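Phosphoribulokinase 1 (PDB 1A7J) catalyses the ATP-dependent phosphorylation of D-ribulose 5-phosphate to D-ribulose 1,5-bisphosphate in the Calvin cycle. Local coordinates at residues I8-S14 / F129-G135; L80-R85 / V142-L147; V157-I163 / R208-T214. All blocks are in the same frame, centred on the assembly; numbering follows the deposited sequence.

How the contacts relate
Contact 1 opens on strand 7-11 and closes when strand 127-132 pairs beside it in the central sheet. Before that happens the chain has already started contact 2 with helix 77-90, which is met by residues 142-147 only after contact 1 has closed; the two loops therefore cross. They also touch, with F84 and L80 packed against Y130, so helix, sheet and the loop before strand 150-156 form one block. Contact 3 follows in series. It binds the start of helix 158-168 to the end of strand 204-210, further across the same sheet as contact 1, and lies across the chain's centre from contact 2.

Contact 1. Residues I8-S14 / F129-G135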
loop_
_atom_site.group_PDB
_atom_site.type_symbol
_atom_site.label_atom_id
_atom_site.label_comp_id
_atom_site.label_asym_id
_atom_site.label_seq_id
_atom_site.Cartn_x
_atom_site.Cartn_y
_atom_site.Cartn_z
ATOM N N ILE A 8 11.740 -3.049 -0.827
ATOM C CA ILE A 8 10.906 -2.280 0.117
ATOM C C ILE A 8 9.435 -2.376 -0.284
ATOM O O ILE A 8 9.089 -2.144 -1.440
ATOM C CB ILE A 8 11.298 -0.789 0.108
ATOM C CG1 ILE A 8 12.707 -0.634 0.671
ATOM C CG2 ILE A 8 10.293 0.041 0.937
ATOM C CD1 ILE A 8 13.267 0.716 0.447
ATOM N N SER A 9 8.561 -2.585 0.695
ATOM C CA SER A 9 7.173 -2.955 0.422
ATOM C C SER A 9 6.196 -2.201 1.312
ATOM O O SER A 9 6.114 -2.474 2.512
ATOM C CB SER A 9 7.007 -4.458 0.634
ATOM O OG SER A 9 5.703 -4.902 0.316
ATOM N N VAL A 10 5.452 -1.273 0.702
ATOM C CA VAL A 10 4.393 -0.486 1.340
ATOM C C VAL A 10 3.020 -1.101 1.046
ATOM O O VAL A 10 2.632 -1.253 -0.107
ATOM C CB VAL A 10 4.403 0.955 0.789
ATOM C CG1 VAL A 10 3.373 1.794 1.487
ATOM C CG2 VAL A 10 5.791 1.572 0.920
ATOM N N THR A 11 2.296 -1.508 2.077
ATOM C CA THR A 11 1.000 -2.138 1.855
ATOM C C THR A 11 -0.107 -1.382 2.577
ATOM O O THR A 11 0.156 -0.684 3.560
ATOM C CB THR A 11 0.993 -3.583 2.318
ATOM O OG1 THR A 11 -0.254 -4.184 1.981
ATOM C CG2 THR A 11 1.121 -3.646 3.796
ATOM N N GLY A 12 -1.303 -1.408 1.996
ATOM C CA GLY A 12 -2.451 -0.749 2.592
ATOM C C GLY A 12 -2.992 0.467 1.850
ATOM O O GLY A 12 -4.201 0.693 1.814
ATOM N N SER A 13 -2.107 1.271 1.271
ATOM C CA SER A 13 -2.524 2.510 0.629
ATOM C C SER A 13 -2.539 2.375 -0.888
ATOM O O SER A 13 -1.552 1.934 -1.471
ATOM C CB SER A 13 -1.567 3.641 1.015
ATOM O OG SER A 13 -0.231 3.276 0.685
ATOM N N SER A 14 -3.691 2.634 -1.499
ATOM C CA SER A 14 -3.790 2.987 -2.926
ATOM C C SER A 14 -5.213 3.440 -3.208
ATOM O O SER A 14 -6.031 3.551 -2.288
ATOM C CB SER A 14 -3.459 1.801 -3.840
ATOM O OG SER A 14 -2.115 1.853 -4.294
ATOM N N PHE A 129 10.854 -1.313 -5.358
ATOM C CA PHE A 129 9.871 -0.651 -4.519
ATOM C C PHE A 129 8.488 -1.081 -4.952
ATOM O O PHE A 129 8.140 -0.945 -6.113
ATOM C CB PHE A 129 9.980 0.855 -4.679
ATOM C CG PHE A 129 8.980 1.627 -3.869
ATOM C CD1 PHE A 129 9.061 1.634 -2.478
ATOM C CD2 PHE A 129 8.003 2.398 -4.496
ATOM C CE1 PHE A 129 8.187 2.402 -1.713
ATOM C CE2 PHE A 129 7.127 3.167 -3.747
ATOM C CZ PHE A 129 7.216 3.172 -2.351
ATOM N N TYR A 130 7.673 -1.520 -4.004
ATOM C CA TYR A 130 6.296 -1.903 -4.290
ATOM C C TYR A 130 5.341 -1.013 -3.473
ATOM O O TYR A 130 5.606 -0.732 -2.305
ATOM C CB TYR A 130 6.101 -3.372 -3.912
ATOM C CG TYR A 130 4.679 -3.844 -3.973
ATOM C CD1 TYR A 130 3.822 -3.678 -2.891
ATOM C CD2 TYR A 130 4.173 -4.431 -5.127
ATOM C CE1 TYR A 130 2.500 -4.069 -2.953
ATOM C CE2 TYR A 130 2.835 -4.835 -5.208
ATOM C CZ TYR A 130 2.015 -4.649 -4.113
ATOM O OH TYR A 130 0.706 -5.075 -4.156
ATOM N N GLU A 131 4.271 -0.522 -4.101
ATOM C CA GLU A 131 3.155 0.111 -3.383
ATOM C C GLU A 131 1.804 -0.538 -3.768
ATOM O O GLU A 131 1.416 -0.528 -4.951
ATOM C CB GLU A 131 3.123 1.624 -3.679
ATOM C CG GLU A 131 1.999 2.419 -2.955
ATOM C CD GLU A 131 2.070 3.940 -3.162
ATOM O OE1 GLU A 131 2.548 4.380 -4.235
ATOM O OE2 GLU A 131 1.636 4.693 -2.253
ATOM N N GLY A 132 1.103 -1.121 -2.791
ATOM C CA GLY A 132 -0.272 -1.540 -3.029
ATOM C C GLY A 132 -0.936 -2.168 -1.838
ATOM O O GLY A 132 -0.464 -1.993 -0.733
ATOM N N LEU A 133 -2.022 -2.901 -2.063
ATOM C CA LEU A 133 -2.724 -3.612 -0.989
ATOM C C LEU A 133 -2.230 -5.015 -0.625
ATOM O O LEU A 133 -2.832 -5.662 0.232
ATOM C CB LEU A 133 -4.223 -3.730 -1.291
ATOM C CG LEU A 133 -5.195 -2.576 -1.554
ATOM C CD1 LEU A 133 -4.522 -1.247 -1.564
ATOM C CD2 LEU A 133 -5.824 -2.829 -2.894
ATOM N N HIS A 134 -1.216 -5.530 -1.322
ATOM C CA HIS A 134 -0.734 -6.891 -1.055
ATOM C C HIS A 134 0.789 -7.068 -1.009
ATOM O O HIS A 134 1.287 -8.161 -1.285
ATOM C CB HIS A 134 -1.341 -7.870 -2.067
ATOM C CG HIS A 134 -2.826 -8.079 -1.917
ATOM N ND1 HIS A 134 -3.747 -7.469 -2.739
ATOM C CD2 HIS A 134 -3.543 -8.883 -1.091
ATOM C CE1 HIS A 134 -4.962 -7.888 -2.435
ATOM N NE2 HIS A 134 -4.868 -8.746 -1.438
ATOM N N GLY A 135 1.482 -6.100 -0.401
ATOM C CA GLY A 135 2.927 -6.183 -0.199
ATOM C C GLY A 135 3.447 -6.912 1.033
ATOM O O GLY A 135 4.647 -6.933 1.311
#
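V10 is gripped by Y130 and G132 on the neighbouring strand: its N donates to Y130 O at 3.1 Å, and its O takes G132 N at an N-H...O angle of 169°. With Y130 N to I8 O on the N-terminal side and G12 N to G132 O at the C-terminal end, these bonds make the parallel pairing of strands 7-11 and 127-132 at the heart of a P-loop NTPase sheet. The last bond is the most bent, 138° at the hydrogen, where the first chain leaves the sheet into the loop predicted to bind ATP. G12 has a positive phi there, at which a CB would press on the preceding carbonyl.

On one face T11 OG1 lies near the L133-G135 turn, but its hydrogen bond goes to Q198. On the other face stand I8, V10, F129 and E131. The ring of F129, with CG anti to the backbone N (chi1 179°), leans across the strand pair: CE1 is 3.7 Å from V10 CG2, and I8 CG2 lies in the ring plane at its edge, 4.0 Å from CD1. An alanine here would remove the ring and is likely to open a gap beside V10 CG2 and leave the ring of F25 without its neighbour. Past the strand ends, L133 CD1 rests 3.9 Å from S14 CB, while S14 OG turns back onto a lone pair of S13 O, 2.9 Å away.

Contact 2. Residues L80-R85 / V142-L147; sequences LERVFR and VNIAGL
The carboxylate of E81 lies broadside to V142, whose CG2 sits over its flat side, 3.4 Å from E81 CD. OE1 reaches past that methyl to the backbone N of N143, which meets it nearly along the C-O axis at 2.9 Å. The E81 chain is extended, CG anti to the backbone N (chi1 160°), and runs alongside V142, the two side chains pointing opposite ways. Within the helix, the R85 guanidinium turns one face to E81 OE2, 4.1 Å above its plane, and has R82 N at its edge; this arginine is poorly ordered, so little rests on it.

The F84 ring meets I144 obliquely, with CD2 3.8 Å from I144 CG2. The longer branch of I144 goes to L80, its CD1 ending against L80 CD2, so one isoleucine bridges two residues a helical turn apart. L147 lies along the next stretch of the helix: its CD1 is 3.7 Å from F84 CB and 3.4 Å from R85 N, close to the backbone of the turn that joins E81 O to R85 N.

The incoming chain is bent by an Asx motif, N143 OD1 accepting from G146 N at 2.7 Å. On the inner side of the helix, L80 packs on Y130 and F84 on L128. This is the layering of an alpha/beta P-loop kinase: helix 77-90 covers one face of the parallel part of the mixed sheet, and the connection between strands 127-132 and 150-156 packs along it.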
loop_
_atom_site.group_PDB
_atom_site.type_symbol
_atom_site.label_atom_id
_atom_site.label_comp_id
_atom_site.label_asym_id
_atom_site.label_seq_id
_atom_site.Cartn_x
_atom_site.Cartn_y
_atom_site.Cartn_z
ATOM N N LEU A 80 3.392 -12.082 -8.454
ATOM C CA LEU A 80 3.970 -11.029 -7.624
ATOM C C LEU A 80 5.013 -11.613 -6.705
ATOM O O LEU A 80 6.085 -11.036 -6.550
ATOM C CB LEU A 80 2.898 -10.341 -6.789
ATOM C CG LEU A 80 3.412 -9.355 -5.738
ATOM C CD1 LEU A 80 4.043 -8.221 -6.458
ATOM C CD2 LEU A 80 2.286 -8.846 -4.870
ATOM N N GLU A 81 4.735 -12.797 -6.162
ATOM C CA GLU A 81 5.737 -13.505 -5.382
ATOM C C GLU A 81 6.909 -13.912 -6.262
ATOM O O GLU A 81 8.056 -13.816 -5.837
ATOM C CB GLU A 81 5.159 -14.756 -4.730
ATOM C CG GLU A 81 6.245 -15.760 -4.327
ATOM C CD GLU A 81 5.738 -16.951 -3.542
ATOM O OE1 GLU A 81 5.506 -16.796 -2.336
ATOM O OE2 GLU A 81 5.653 -18.067 -4.096
ATOM N N ARG A 82 6.644 -14.393 -7.476
ATOM C CA ARG A 82 7.736 -14.872 -8.310
ATOM C C ARG A 82 8.669 -13.739 -8.568
ATOM O O ARG A 82 9.868 -13.898 -8.392
ATOM C CB ARG A 82 7.246 -15.419 -9.613
ATOM N N VAL A 83 8.111 -12.556 -8.825
ATOM C CA VAL A 83 8.925 -11.379 -9.145
ATOM C C VAL A 83 9.734 -10.864 -7.956
ATOM O O VAL A 83 10.888 -10.463 -8.109
ATOM C CB VAL A 83 8.078 -10.233 -9.700
ATOM C CG1 VAL A 83 8.926 -9.016 -9.878
ATOM C CG2 VAL A 83 7.521 -10.615 -11.045
ATOM N N PHE A 84 9.141 -10.907 -6.770
ATOM C CA PHE A 84 9.858 -10.560 -5.559
ATOM C C PHE A 84 10.990 -11.551 -5.327
ATOM O O PHE A 84 12.105 -11.152 -4.999
ATOM C CB PHE A 84 8.907 -10.574 -4.372
ATOM C CG PHE A 84 8.200 -9.273 -4.142
ATOM C CD1 PHE A 84 8.153 -8.308 -5.134
ATOM C CD2 PHE A 84 7.692 -8.967 -2.886
ATOM C CE1 PHE A 84 7.635 -7.044 -4.866
ATOM C CE2 PHE A 84 7.168 -7.719 -2.618
ATOM C CZ PHE A 84 7.147 -6.750 -3.603
ATOM N N ARG A 85 10.706 -12.836 -5.557
ATOM C CA ARG A 85 11.708 -13.917 -5.592
ATOM C C ARG A 85 12.862 -13.612 -6.556
ATOM O O ARG A 85 14.032 -13.773 -6.217
ATOM C CB ARG A 85 11.034 -15.227 -6.029
ATOM C CG ARG A 85 11.435 -16.474 -5.258
ATOM C CD ARG A 85 10.205 -17.313 -4.894
ATOM N NE ARG A 85 10.056 -18.516 -5.713
ATOM C CZ ARG A 85 9.088 -18.711 -6.610
ATOM N NH1 ARG A 85 8.412 -17.682 -7.104
ATOM N NH2 ARG A 85 8.908 -19.917 -7.139
ATOM N N VAL A 142 1.047 -18.516 -0.915
ATOM C CA VAL A 142 2.061 -17.538 -1.250
ATOM C C VAL A 142 2.558 -16.857 0.016
ATOM O O VAL A 142 1.800 -16.721 0.967
ATOM C CB VAL A 142 1.459 -16.525 -2.232
ATOM C CG1 VAL A 142 1.163 -15.204 -1.573
ATOM C CG2 VAL A 142 2.368 -16.374 -3.365
ATOM N N ASN A 143 3.858 -16.604 0.103
ATOM C CA ASN A 143 4.407 -15.833 1.222
ATOM C C ASN A 143 5.150 -14.641 0.684
ATOM O O ASN A 143 6.345 -14.718 0.473
ATOM C CB ASN A 143 5.361 -16.663 2.085
ATOM C CG ASN A 143 5.980 -15.856 3.217
ATOM O OD1 ASN A 143 5.920 -14.646 3.211
ATOM N ND2 ASN A 143 6.482 -16.532 4.237
ATOM N N ILE A 144 4.456 -13.510 0.620
ATOM C CA ILE A 144 4.999 -12.279 0.068
ATOM C C ILE A 144 5.635 -11.386 1.147
ATOM O O ILE A 144 6.570 -10.639 0.862
ATOM C CB ILE A 144 3.908 -11.491 -0.696
ATOM C CG1 ILE A 144 3.345 -12.359 -1.824
ATOM C CG2 ILE A 144 4.488 -10.189 -1.274
ATOM C CD1 ILE A 144 2.666 -11.598 -2.923
ATOM N N ALA A 145 5.216 -11.516 2.401
ATOM C CA ALA A 145 5.889 -10.760 3.462
ATOM C C ALA A 145 7.356 -11.188 3.602
ATOM O O ALA A 145 8.265 -10.356 3.624
ATOM C CB ALA A 145 5.163 -10.936 4.785
ATOM N N GLY A 146 7.579 -12.491 3.465
ATOM C CA GLY A 146 8.872 -13.084 3.739
ATOM C C GLY A 146 9.986 -12.715 2.792
ATOM O O GLY A 146 11.139 -13.011 3.083
ATOM N N LEU A 147 9.679 -12.022 1.704
ATOM C CA LEU A 147 10.704 -11.741 0.712
ATOM C C LEU A 147 11.141 -10.289 0.668
ATOM O O LEU A 147 11.918 -9.906 -0.204
ATOM C CB LEU A 147 10.233 -12.157 -0.676
ATOM C CG LEU A 147 9.929 -13.625 -1.009
ATOM C CD1 LEU A 147 9.557 -13.665 -2.481
ATOM C CD2 LEU A 147 11.117 -14.559 -0.744
#

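Contact 3. Residues V157-I163 / R208-T214; sequences VINLEWI and RVPVVDT
V157 points its CG2 methyl at the P210 ring at the dense end of this contact, 3.3 Å from P210 CD. That branch sits between the backbone N and the carbonyl carbon, while CG1, beside the backbone N, reaches V209 CG1 at 3.9 Å. Behind them L160 fills in. Its CG is anti to the backbone N (chi1 176°), and this brings the fork obliquely against the CG corner of the proline ring: CD2 is 3.7 Å from P210 CG and equally near R208 CG. From there the arginine leads away, and its NE is bonded to S229 OG.

The backbone clamps the same end. V157 N donates to R208 O at 3.1 Å, with an angle of 154° at the hydrogen, the donor tilted somewhat from the carbonyl plane. R208 is also backbone-bonded to V155, so this bond prolongs the parallel pairing of strands 150-156 and 204-210 by one step, just where V157 becomes the N-cap of helix 158-168. The two strands and the helices between them form a beta-alpha-beta crossover of the P-loop kinase sheet. The helix goes on to the catalytic-site residue K165, and E161 on it holds R187, another member of that site, in a salt bridge.

The far side is looser. After P210 the chain swings away through the mostly exposed V211-D213, where a crystal neighbour also touches, and comes back only at T214. There N159 ND2 donates to T214 O at 2.7 Å, but the bond is bent to 136° and the donor stands above the carbonyl plane. T214 OG1 lies beside N159 CB, while T214 CB rests against the buried I163 at CD1, 3.8 Å away.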
loop_
_atom_site.group_PDB
_atom_site.type_symbol
_atom_site.label_atom_id
_atom_site.label_comp_id
_atom_site.label_asym_id
_atom_site.label_seq_id
_atom_site.Cartn_x
_atom_site.Cartn_y
_atom_site.Cartn_z
ATOM N N VAL A 157 -7.990 4.432 9.324
ATOM C CA VAL A 157 -8.966 3.763 10.169
ATOM C C VAL A 157 -10.164 3.444 9.306
ATOM O O VAL A 157 -10.470 4.194 8.395
ATOM C CB VAL A 157 -9.394 4.607 11.359
ATOM C CG1 VAL A 157 -8.268 4.720 12.303
ATOM C CG2 VAL A 157 -9.837 5.946 10.919
ATOM N N ILE A 158 -10.791 2.300 9.548
ATOM C CA ILE A 158 -11.789 1.756 8.640
ATOM C C ILE A 158 -12.794 2.800 8.209
ATOM O O ILE A 158 -12.880 3.100 7.030
ATOM C CB ILE A 158 -12.503 0.561 9.278
ATOM C CG1 ILE A 158 -11.501 -0.575 9.532
ATOM C CG2 ILE A 158 -13.590 0.075 8.359
ATOM C CD1 ILE A 158 -12.017 -1.671 10.384
ATOM N N ASN A 159 -13.327 3.538 9.176
ATOM C CA ASN A 159 -14.193 4.677 8.905
ATOM C C ASN A 159 -13.686 5.532 7.766
ATOM O O ASN A 159 -14.464 5.978 6.963
ATOM C CB ASN A 159 -14.296 5.588 10.115
ATOM C CG ASN A 159 -14.993 4.961 11.248
ATOM O OD1 ASN A 159 -14.394 4.245 12.025
ATOM N ND2 ASN A 159 -16.222 5.368 11.465
ATOM N N LEU A 160 -12.405 5.871 7.764
ATOM C CA LEU A 160 -11.845 6.730 6.713
ATOM C C LEU A 160 -11.571 6.022 5.364
ATOM O O LEU A 160 -11.577 6.673 4.317
ATOM C CB LEU A 160 -10.572 7.420 7.231
ATOM C CG LEU A 160 -9.683 8.321 6.363
ATOM C CD1 LEU A 160 -10.396 9.611 6.031
ATOM C CD2 LEU A 160 -8.377 8.614 7.106
ATOM N N GLU A 161 -11.424 4.694 5.364
ATOM C CA GLU A 161 -11.263 3.958 4.112
ATOM C C GLU A 161 -12.569 4.027 3.347
ATOM O O GLU A 161 -12.571 4.449 2.200
ATOM C CB GLU A 161 -10.875 2.502 4.378
ATOM C CG GLU A 161 -10.175 1.795 3.198
ATOM C CD GLU A 161 -11.146 1.007 2.313
ATOM O OE1 GLU A 161 -12.017 0.286 2.863
ATOM O OE2 GLU A 161 -11.057 1.124 1.070
ATOM N N TRP A 162 -13.690 3.811 4.039
ATOM C CA TRP A 162 -15.009 3.909 3.418
ATOM C C TRP A 162 -15.272 5.284 2.811
ATOM O O TRP A 162 -15.802 5.368 1.725
ATOM C CB TRP A 162 -16.107 3.629 4.423
ATOM C CG TRP A 162 -16.045 2.312 5.060
ATOM C CD1 TRP A 162 -15.206 1.279 4.747
ATOM C CD2 TRP A 162 -16.962 1.812 6.013
ATOM N NE1 TRP A 162 -15.579 0.145 5.432
ATOM C CE2 TRP A 162 -16.657 0.442 6.212
ATOM C CE3 TRP A 162 -18.045 2.376 6.687
ATOM C CZ2 TRP A 162 -17.400 -0.368 7.053
ATOM C CZ3 TRP A 162 -18.790 1.571 7.517
ATOM C CH2 TRP A 162 -18.465 0.202 7.697
ATOM N N ILE A 163 -15.047 6.349 3.565
ATOM C CA ILE A 163 -15.203 7.692 3.035
ATOM C C ILE A 163 -14.319 7.834 1.827
ATOM O O ILE A 163 -14.720 8.420 0.838
ATOM C CB ILE A 163 -14.753 8.754 4.054
ATOM C CG1 ILE A 163 -15.714 8.761 5.242
ATOM C CG2 ILE A 163 -14.691 10.154 3.408
ATOM C CD1 ILE A 163 -15.050 9.014 6.611
ATOM N N ARG A 208 -3.554 6.364 9.605
ATOM C CA ARG A 208 -4.143 7.673 9.421
ATOM C C ARG A 208 -5.469 7.729 10.145
ATOM O O ARG A 208 -6.398 7.021 9.796
ATOM C CB ARG A 208 -4.324 7.944 7.929
ATOM C CG ARG A 208 -4.833 9.336 7.616
ATOM C CD ARG A 208 -4.032 10.005 6.501
ATOM N NE ARG A 208 -3.573 11.349 6.890
ATOM C CZ ARG A 208 -2.571 12.006 6.302
ATOM N NH1 ARG A 208 -2.077 11.588 5.145
ATOM N NH2 ARG A 208 -2.099 13.118 6.837
ATOM N N VAL A 209 -5.547 8.565 11.167
ATOM C CA VAL A 209 -6.703 8.609 12.057
ATOM C C VAL A 209 -7.338 9.996 12.019
ATOM O O VAL A 209 -6.712 10.949 12.475
ATOM C CB VAL A 209 -6.270 8.397 13.493
ATOM C CG1 VAL A 209 -7.403 7.899 14.300
ATOM C CG2 VAL A 209 -5.115 7.473 13.551
ATOM N N PRO A 210 -8.615 10.133 11.601
ATOM C CA PRO A 210 -9.137 11.491 11.543
ATOM C C PRO A 210 -9.508 11.975 12.917
ATOM O O PRO A 210 -10.185 11.282 13.665
ATOM C CB PRO A 210 -10.373 11.359 10.677
ATOM C CG PRO A 210 -10.147 10.203 9.900
ATOM C CD PRO A 210 -9.483 9.242 10.831
ATOM N N VAL A 211 -9.255 13.241 13.167
ATOM C CA VAL A 211 -9.647 13.814 14.417
ATOM C C VAL A 211 -10.840 14.721 14.119
ATOM O O VAL A 211 -11.099 15.713 14.802
ATOM C CB VAL A 211 -8.438 14.524 15.037
ATOM C CG1 VAL A 211 -8.333 15.934 14.565
ATOM C CG2 VAL A 211 -8.514 14.447 16.500
ATOM N N VAL A 212 -11.603 14.324 13.102
ATOM C CA VAL A 212 -12.952 14.831 12.928
ATOM C C VAL A 212 -13.956 13.700 12.841
ATOM O O VAL A 212 -13.587 12.532 12.715
ATOM C CB VAL A 212 -13.072 15.668 11.683
ATOM C CG1 VAL A 212 -12.110 16.798 11.744
ATOM C CG2 VAL A 212 -12.815 14.819 10.466
ATOM N N ASP A 213 -15.230 14.065 12.766
ATOM C CA ASP A 213 -16.299 13.108 13.000
ATOM C C ASP A 213 -16.504 12.227 11.791
ATOM O O ASP A 213 -17.110 12.641 10.813
ATOM C CB ASP A 213 -17.586 13.851 13.306
ATOM C CG ASP A 213 -18.709 12.944 13.686
ATOM O OD1 ASP A 213 -18.449 11.747 13.883
ATOM O OD2 ASP A 213 -19.850 13.430 13.823
ATOM N N THR A 214 -16.110 10.969 11.903
ATOM C CA THR A 214 -16.311 10.044 10.811
ATOM C C THR A 214 -17.294 8.926 11.173
ATOM O O THR A 214 -17.156 7.800 10.701
ATOM C CB THR A 214 -14.969 9.417 10.403
ATOM O OG1 THR A 214 -14.578 8.479 11.408
ATOM C CG2 THR A 214 -13.891 10.479 10.265
#